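PDB 3GGN: coenzyme Q-binding protein COQ10 START domain-containing protein from Deinococcus radiodurans R1, which is of unknown function but, through a START-like domain of the polyketide cyclase and lipid transport family, probably binds a hydrophobic ligand. Local coordinates for residues B[6-11]-B[135-140]; B[92-97]-B[103-108]. One frame throughout, in Å; residues are numbered along the deposited sequence.

Contact 1. Residues B[6-11]-B[135-140]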
ATOM      1  N   VAL B   6     -21.190   1.088   1.193  1.00 36.86           N
ATOM      2  CA  VAL B   6     -20.092   1.900   0.678  1.00 35.10           C
ATOM      3  C   VAL B   6     -19.852   1.621  -0.800  1.00 32.77           C
ATOM      4  O   VAL B   6     -19.768   0.464  -1.214  1.00 32.06           O
ATOM      5  CB  VAL B   6     -18.784   1.607   1.431  1.00 34.82           C
ATOM      6  CG1 VAL B   6     -17.687   2.528   0.934  1.00 36.36           C
ATOM      7  CG2 VAL B   6     -18.993   1.768   2.926  1.00 36.73           C
ATOM      8  N   ARG B   7     -19.739   2.688  -1.587  1.00 30.29           N
ATOM      9  CA  ARG B   7     -19.498   2.564  -3.019  1.00 28.78           C
ATOM     10  C   ARG B   7     -18.579   3.664  -3.530  1.00 27.94           C
ATOM     11  O   ARG B   7     -18.753   4.841  -3.213  1.00 26.08           O
ATOM     12  CB  ARG B   7     -20.820   2.592  -3.783  1.00 28.82           C
ATOM     13  N   ASP B   8     -17.595   3.271  -4.329  1.00 26.97           N
ATOM     14  CA  ASP B   8     -16.653   4.221  -4.900  1.00 24.62           C
ATOM     15  C   ASP B   8     -16.185   3.637  -6.219  1.00 23.33           C
ATOM     16  O   ASP B   8     -16.374   2.446  -6.485  1.00 22.52           O
ATOM     17  CB  ASP B   8     -15.442   4.416  -3.979  1.00 24.16           C
ATOM     18  CG  ASP B   8     -14.818   5.804  -4.106  1.00 25.00           C
ATOM     19  OD1 ASP B   8     -14.906   6.424  -5.193  1.00 24.33           O
ATOM     20  OD2 ASP B   8     -14.230   6.276  -3.111  1.00 24.09           O
ATOM     21  N   ALA B   9     -15.577   4.479  -7.039  1.00 20.92           N
ATOM     22  CA  ALA B   9     -15.070   4.057  -8.328  1.00 20.64           C
ATOM     23  C   ALA B   9     -13.852   4.899  -8.653  1.00 19.72           C
ATOM     24  O   ALA B   9     -13.737   6.045  -8.219  1.00 17.94           O
ATOM     25  CB  ALA B   9     -16.131   4.243  -9.402  1.00 20.48           C
ATOM     26  N   VAL B  10     -12.940   4.318  -9.412  1.00 18.32           N
ATOM     27  CA  VAL B  10     -11.740   5.016  -9.817  1.00 20.08           C
ATOM     28  C   VAL B  10     -11.434   4.508 -11.212  1.00 20.90           C
ATOM     29  O   VAL B  10     -11.633   3.327 -11.515  1.00 19.50           O
ATOM     30  CB  VAL B  10     -10.555   4.714  -8.861  1.00 21.17           C
ATOM     31  CG1 VAL B  10     -10.046   3.308  -9.082  1.00 21.74           C
ATOM     32  CG2 VAL B  10      -9.447   5.732  -9.065  1.00 20.82           C
ATOM     33  N   THR B  11     -10.985   5.415 -12.068  1.00 21.05           N
ATOM     34  CA  THR B  11     -10.649   5.063 -13.433  1.00 21.53           C
ATOM     35  C   THR B  11      -9.146   4.891 -13.483  1.00 20.63           C
ATOM     36  O   THR B  11      -8.403   5.744 -13.000  1.00 17.68           O
ATOM     37  CB  THR B  11     -11.072   6.173 -14.403  1.00 22.32           C
ATOM     38  OG1 THR B  11     -12.450   6.500 -14.175  1.00 25.64           O
ATOM     39  CG2 THR B  11     -10.880   5.712 -15.848  1.00 24.90           C
ATOM     40  N   ASP B 135      -9.217   6.179  -0.221  1.00 19.64           N
ATOM     41  CA  ASP B 135      -7.762   6.153  -0.117  1.00 18.33           C
ATOM     42  C   ASP B 135      -7.186   4.859  -0.701  1.00 18.30           C
ATOM     43  O   ASP B 135      -6.215   4.897  -1.459  1.00 14.90           O
ATOM     44  CB  ASP B 135      -7.312   6.293   1.346  1.00 18.69           C
ATOM     45  CG  ASP B 135      -7.685   7.642   1.956  1.00 23.22           C
ATOM     46  OD1 ASP B 135      -7.837   8.622   1.196  1.00 21.37           O
ATOM     47  OD2 ASP B 135      -7.813   7.721   3.201  1.00 24.71           O
ATOM     48  N   ASP B 136      -7.774   3.721  -0.340  1.00 17.90           N
ATOM     49  CA  ASP B 136      -7.308   2.429  -0.844  1.00 17.55           C
ATOM     50  C   ASP B 136      -7.348   2.380  -2.377  1.00 19.45           C
ATOM     51  O   ASP B 136      -6.408   1.891  -3.031  1.00 17.37           O
ATOM     52  CB  ASP B 136      -8.169   1.286  -0.288  1.00 19.57           C
ATOM     53  CG  ASP B 136      -7.987   1.072   1.209  1.00 21.88           C
ATOM     54  OD1 ASP B 136      -6.982   1.546   1.787  1.00 21.39           O
ATOM     55  OD2 ASP B 136      -8.851   0.397   1.809  1.00 24.54           O
ATOM     56  N   LEU B 137      -8.438   2.884  -2.951  1.00 17.40           N
ATOM     57  CA  LEU B 137      -8.599   2.894  -4.395  1.00 15.48           C
ATOM     58  C   LEU B 137      -7.607   3.826  -5.082  1.00 15.23           C
ATOM     59  O   LEU B 137      -7.069   3.494  -6.133  1.00 11.78           O
ATOM     60  CB  LEU B 137     -10.035   3.279  -4.765  1.00 16.75           C
ATOM     61  CG  LEU B 137     -11.036   2.131  -4.564  1.00 18.37           C
ATOM     62  CD1 LEU B 137     -12.455   2.624  -4.777  1.00 20.41           C
ATOM     63  CD2 LEU B 137     -10.711   0.992  -5.539  1.00 17.47           C
ATOM     64  N   MET B 138      -7.360   4.986  -4.487  1.00 17.56           N
ATOM     65  CA  MET B 138      -6.416   5.934  -5.071  1.00 20.05           C
ATOM     66  C   MET B 138      -4.997   5.353  -5.049  1.00 18.73           C
ATOM     67  O   MET B 138      -4.238   5.502  -6.011  1.00 18.27           O
ATOM     68  CB  MET B 138      -6.470   7.271  -4.326  1.00 22.93           C
ATOM     69  CG  MET B 138      -7.752   8.050  -4.574  1.00 30.85           C
ATOM     70  SD  MET B 138      -7.862   9.586  -3.623  1.00 43.65           S
ATOM     71  CE  MET B 138      -7.291  10.775  -4.836  1.00 38.59           C
ATOM     72  N   ARG B 139      -4.636   4.680  -3.962  1.00 18.52           N
ATOM     73  CA  ARG B 139      -3.311   4.084  -3.899  1.00 18.58           C
ATOM     74  C   ARG B 139      -3.198   2.983  -4.952  1.00 16.78           C
ATOM     75  O   ARG B 139      -2.171   2.857  -5.622  1.00 18.65           O
ATOM     76  CB  ARG B 139      -3.028   3.541  -2.491  1.00 20.44           C
ATOM     77  CG  ARG B 139      -2.818   4.669  -1.476  1.00 24.66           C
ATOM     78  CD  ARG B 139      -2.247   4.211  -0.134  1.00 29.55           C
ATOM     79  NE  ARG B 139      -3.223   3.487   0.673  1.00 33.19           N
ATOM     80  CZ  ARG B 139      -3.382   2.170   0.641  1.00 35.20           C
ATOM     81  NH1 ARG B 139      -2.616   1.433  -0.153  1.00 36.57           N
ATOM     82  NH2 ARG B 139      -4.314   1.593   1.389  1.00 35.01           N
ATOM     83  N   PHE B 140      -4.261   2.200  -5.101  1.00 15.33           N
ATOM     84  CA  PHE B 140      -4.301   1.125  -6.088  1.00 15.31           C
ATOM     85  C   PHE B 140      -4.105   1.709  -7.488  1.00 14.21           C
ATOM     86  O   PHE B 140      -3.422   1.122  -8.331  1.00 17.55           O
ATOM     87  CB  PHE B 140      -5.648   0.393  -5.999  1.00 14.45           C
ATOM     88  CG  PHE B 140      -5.844  -0.663  -7.055  1.00 16.63           C
ATOM     89  CD1 PHE B 140      -4.947  -1.721  -7.182  1.00 16.72           C
ATOM     90  CD2 PHE B 140      -6.953  -0.617  -7.905  1.00 16.42           C
ATOM     91  CE1 PHE B 140      -5.154  -2.724  -8.142  1.00 18.08           C
ATOM     92  CE2 PHE B 140      -7.166  -1.608  -8.859  1.00 19.72           C
ATOM     93  CZ  PHE B 140      -6.259  -2.669  -8.976  1.00 17.77           C
TER

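Contact 2. Residues B[92-97]-B[103-108]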
ATOM      1  N   LEU B  92     -16.595  -4.231 -10.034  1.00 16.85           N
ATOM      2  CA  LEU B  92     -16.797  -4.315 -11.475  1.00 18.68           C
ATOM      3  C   LEU B  92     -15.595  -3.690 -12.175  1.00 18.90           C
ATOM      4  O   LEU B  92     -14.932  -2.816 -11.621  1.00 17.57           O
ATOM      5  CB  LEU B  92     -18.065  -3.560 -11.886  1.00 15.50           C
ATOM      6  CG  LEU B  92     -19.404  -4.013 -11.304  1.00 17.54           C
ATOM      7  CD1 LEU B  92     -20.499  -3.059 -11.778  1.00 16.77           C
ATOM      8  CD2 LEU B  92     -19.701  -5.438 -11.738  1.00 17.22           C
ATOM      9  N   PHE B  93     -15.319  -4.153 -13.389  1.00 19.26           N
ATOM     10  CA  PHE B  93     -14.217  -3.633 -14.192  1.00 20.83           C
ATOM     11  C   PHE B  93     -14.880  -3.248 -15.500  1.00 23.74           C
ATOM     12  O   PHE B  93     -15.107  -4.090 -16.369  1.00 25.53           O
ATOM     13  CB  PHE B  93     -13.161  -4.719 -14.391  1.00 20.31           C
ATOM     14  CG  PHE B  93     -12.544  -5.191 -13.102  1.00 18.32           C
ATOM     15  CD1 PHE B  93     -11.578  -4.422 -12.457  1.00 15.93           C
ATOM     16  CD2 PHE B  93     -12.976  -6.372 -12.499  1.00 18.53           C
ATOM     17  CE1 PHE B  93     -11.052  -4.818 -11.234  1.00 16.34           C
ATOM     18  CE2 PHE B  93     -12.456  -6.784 -11.265  1.00 16.97           C
ATOM     19  CZ  PHE B  93     -11.491  -6.002 -10.632  1.00 17.87           C
ATOM     20  N   ARG B  94     -15.204  -1.965 -15.620  1.00 23.95           N
ATOM     21  CA  ARG B  94     -15.904  -1.452 -16.792  1.00 23.18           C
ATOM     22  C   ARG B  94     -15.054  -0.554 -17.668  1.00 22.08           C
ATOM     23  O   ARG B  94     -14.108   0.072 -17.201  1.00 21.57           O
ATOM     24  CB  ARG B  94     -17.131  -0.650 -16.347  1.00 23.86           C
ATOM     25  CG  ARG B  94     -17.841  -1.214 -15.138  1.00 24.91           C
ATOM     26  CD  ARG B  94     -19.071  -0.398 -14.775  1.00 25.81           C
ATOM     27  NE  ARG B  94     -18.795   1.014 -14.523  1.00 25.78           N
ATOM     28  CZ  ARG B  94     -19.714   1.875 -14.083  1.00 25.93           C
ATOM     29  NH1 ARG B  94     -20.950   1.464 -13.849  1.00 23.05           N
ATOM     30  NH2 ARG B  94     -19.406   3.145 -13.879  1.00 27.36           N
ATOM     31  N   PRO B  95     -15.403  -0.462 -18.957  1.00 23.42           N
ATOM     32  CA  PRO B  95     -14.654   0.384 -19.888  1.00 23.75           C
ATOM     33  C   PRO B  95     -14.910   1.839 -19.510  1.00 23.38           C
ATOM     34  O   PRO B  95     -16.061   2.237 -19.329  1.00 23.61           O
ATOM     35  CB  PRO B  95     -15.268   0.037 -21.245  1.00 24.01           C
ATOM     36  CG  PRO B  95     -15.804  -1.359 -21.044  1.00 23.13           C
ATOM     37  CD  PRO B  95     -16.407  -1.268 -19.671  1.00 22.54           C
ATOM     38  N   ALA B  96     -13.847   2.623 -19.382  1.00 21.96           N
ATOM     39  CA  ALA B  96     -13.980   4.032 -19.030  1.00 22.51           C
ATOM     40  C   ALA B  96     -14.505   4.829 -20.221  1.00 22.67           C
ATOM     41  O   ALA B  96     -13.975   4.726 -21.321  1.00 21.78           O
ATOM     42  CB  ALA B  96     -12.634   4.584 -18.591  1.00 20.63           C
ATOM     43  N   PRO B  97     -15.560   5.636 -20.011  1.00 25.30           N
ATOM     44  CA  PRO B  97     -16.154   6.455 -21.070  1.00 26.91           C
ATOM     45  C   PRO B  97     -15.121   7.232 -21.870  1.00 29.76           C
ATOM     46  O   PRO B  97     -14.989   7.049 -23.079  1.00 30.18           O
ATOM     47  CB  PRO B  97     -17.092   7.375 -20.306  1.00 28.13           C
ATOM     48  CG  PRO B  97     -17.578   6.487 -19.202  1.00 27.51           C
ATOM     49  CD  PRO B  97     -16.297   5.812 -18.744  1.00 27.64           C
ATOM     50  N   GLU B 103     -12.686   1.496 -15.459  1.00 22.20           N
ATOM     51  CA  GLU B 103     -13.231   2.103 -14.260  1.00 23.05           C
ATOM     52  C   GLU B 103     -13.572   0.970 -13.304  1.00 21.69           C
ATOM     53  O   GLU B 103     -14.427   0.129 -13.594  1.00 22.15           O
ATOM     54  CB  GLU B 103     -14.483   2.927 -14.569  1.00 24.47           C
ATOM     55  CG  GLU B 103     -15.154   3.478 -13.317  1.00 28.68           C
ATOM     56  CD  GLU B 103     -16.354   4.356 -13.626  1.00 33.68           C
ATOM     57  OE1 GLU B 103     -17.184   3.943 -14.464  1.00 35.26           O
ATOM     58  OE2 GLU B 103     -16.472   5.453 -13.027  1.00 34.68           O
ATOM     59  N   VAL B 104     -12.869   0.936 -12.178  1.00 20.02           N
ATOM     60  CA  VAL B 104     -13.086  -0.078 -11.157  1.00 17.21           C
ATOM     61  C   VAL B 104     -14.144   0.456 -10.205  1.00 19.28           C
ATOM     62  O   VAL B 104     -13.964   1.515  -9.609  1.00 18.66           O
ATOM     63  CB  VAL B 104     -11.791  -0.359 -10.359  1.00 16.17           C
ATOM     64  CG1 VAL B 104     -12.073  -1.339  -9.231  1.00 15.00           C
ATOM     65  CG2 VAL B 104     -10.721  -0.919 -11.288  1.00 14.94           C
ATOM     66  N   VAL B 105     -15.251  -0.269 -10.069  1.00 17.61           N
ATOM     67  CA  VAL B 105     -16.329   0.155  -9.184  1.00 17.51           C
ATOM     68  C   VAL B 105     -16.423  -0.829  -8.020  1.00 18.15           C
ATOM     69  O   VAL B 105     -16.535  -2.039  -8.226  1.00 14.29           O
ATOM     70  CB  VAL B 105     -17.682   0.212  -9.951  1.00 15.51           C
ATOM     71  CG1 VAL B 105     -18.786   0.730  -9.046  1.00 16.45           C
ATOM     72  CG2 VAL B 105     -17.542   1.106 -11.174  1.00 16.41           C
ATOM     73  N   VAL B 106     -16.348  -0.312  -6.797  1.00 17.68           N
ATOM     74  CA  VAL B 106     -16.402  -1.162  -5.613  1.00 18.03           C
ATOM     75  C   VAL B 106     -17.598  -0.814  -4.742  1.00 18.53           C
ATOM     76  O   VAL B 106     -17.833   0.357  -4.444  1.00 16.28           O
ATOM     77  CB  VAL B 106     -15.110  -1.020  -4.761  1.00 20.06           C
ATOM     78  CG1 VAL B 106     -15.185  -1.910  -3.524  1.00 19.62           C
ATOM     79  CG2 VAL B 106     -13.898  -1.381  -5.591  1.00 19.55           C
ATOM     80  N   ARG B 107     -18.357  -1.837  -4.351  1.00 18.52           N
ATOM     81  CA  ARG B 107     -19.520  -1.665  -3.491  1.00 18.40           C
ATOM     82  C   ARG B 107     -19.454  -2.688  -2.356  1.00 19.42           C
ATOM     83  O   ARG B 107     -19.461  -3.899  -2.601  1.00 17.20           O
ATOM     84  CB  ARG B 107     -20.823  -1.853  -4.277  1.00 22.81           C
ATOM     85  CG  ARG B 107     -22.065  -1.598  -3.427  1.00 27.39           C
ATOM     86  CD  ARG B 107     -23.356  -1.719  -4.221  1.00 33.76           C
ATOM     87  NE  ARG B 107     -24.515  -1.358  -3.406  1.00 39.21           N
ATOM     88  CZ  ARG B 107     -25.771  -1.366  -3.843  1.00 41.11           C
ATOM     89  NH1 ARG B 107     -26.039  -1.715  -5.095  1.00 43.03           N
ATOM     90  NH2 ARG B 107     -26.760  -1.026  -3.031  1.00 42.29           N
ATOM     91  N   LEU B 108     -19.382  -2.193  -1.121  1.00 17.22           N
ATOM     92  CA  LEU B 108     -19.300  -3.052   0.058  1.00 19.00           C
ATOM     93  C   LEU B 108     -20.420  -2.745   1.038  1.00 22.25           C
ATOM     94  O   LEU B 108     -20.789  -1.580   1.236  1.00 19.19           O
ATOM     95  CB  LEU B 108     -17.967  -2.840   0.772  1.00 19.11           C
ATOM     96  CG  LEU B 108     -16.713  -2.834  -0.103  1.00 19.16           C
ATOM     97  CD1 LEU B 108     -15.525  -2.379   0.740  1.00 21.41           C
ATOM     98  CD2 LEU B 108     -16.480  -4.224  -0.694  1.00 17.43           C
TER

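Contact 1. Residues B[6-11]-B[135-140]
L137 of the helix reaches across to the strand and settles between D8 and V10, two residues whose side chains leave the same face of the strand. The tight point is at D8: methyl CD1 of L137 lies 3.6 Å from CB of D8, and the two side chains run past one another with opposed headings. The closest approach is therefore to the aliphatic root of the aspartate; CG of D8 is a little farther from CD1 of L137, at 4.0 Å, and the carboxylate oxygens lie beyond it. L137 gets there because its CG stands anti to the carbonyl carbon (chi1 -77°) with an extended chi2 behind it. The other branch is looser: CD2 of L137 comes no nearer than 4.3 Å to CG1 of V10, a loose van der Waals contact. No hydrogen bond crosses between 6-11 and 135-140, and the surface they bury together is a modest 191 Å².

OD1 of D8 accepts the backbone N of the next residue, A9, at 2.8 Å on its anti side, with a bent N-H...O angle of 138°, while OD2 of D8 forms a salt bridge with R134 of the helix, three residues before L137. The solvent side of the contact is the strand's: D8 and V10 are both partly exposed, whereas L137 is buried. Toward the interior, L137 also touches V106 and W23, and F140 meets the W23 ring edge-to-face. Strand and helix axes are 8.7 Å apart at closest approach and run nearly parallel, 16° between directions. This is the packing of the long C-terminal helix of this domain along the first, sheet-edge strand in the helix-grip fold of the Bet v 1/START-like superfamily.

Contact 2. Residues B[92-97]-B[103-108]
R94 and E103 face each other as a hydrogen-bonded antiparallel pair and are joined twice, by backbone and by side chain. R94 N donates to E103 O with a nearly straight N-H...O angle of 172°, and E103 N returns a bond of 2.7 Å to R94 O, so all four backbone groups are satisfied within the pair. Two residues further on, L92 and V105 repeat the exchange: L92 N to V105 O at 2.8 Å, V105 N to L92 O at 3.0 Å. Between them F93 and V104 form the non-hydrogen-bonded pair, where the CA of V104 makes a CA-H...O contact of 3.3 Å with L92 O. The other backbone edge of V104 bonds to V10 of strand 4-12.

The salt bridge uses one carboxylate oxygen: OE1 of E103 lies at the edge of the R94 guanidinium, taking NH2 at a modelled separation too short to be trusted in detail and NE only weakly. The two planes are 49° apart, which argues against a flat bidentate pairing. A bend at chi3 (-57°) brings the guanidinium back over V105, whose CG2 sits 3.6 Å from NE of R94 against one face. On the reverse face of the sheet, CG2 of V104 packs obliquely 3.8 Å from CD1 of F93; both residues are buried and touch L19 of helix 16-24. Together these strands form an antiparallel beta hairpin within the curved sheet of the START-like helix-grip fold.

Both contacts reach the same sheet: contact 1 at its outermost strand 4-12, contact 2 at the next two strands, with 4-12 bonded to 102-111 through V6 O to L108 N and V10 O to V104 N. Contact 2 is nested in the chain loop that contact 1 closes. Their chemistry differs accordingly. Contact 2 is local and rich in backbone bonds, with a charged pair on its outer face and buried F93 and V104 on the inner one; contact 1 joins distant parts of the chain by sparse apolar packing of a helix on a strand. Each is partly buried, and W23 of helix 16-24 lies beside both, touching L137 in contact 1 and meeting the F93 ring of contact 2 edge-to-face.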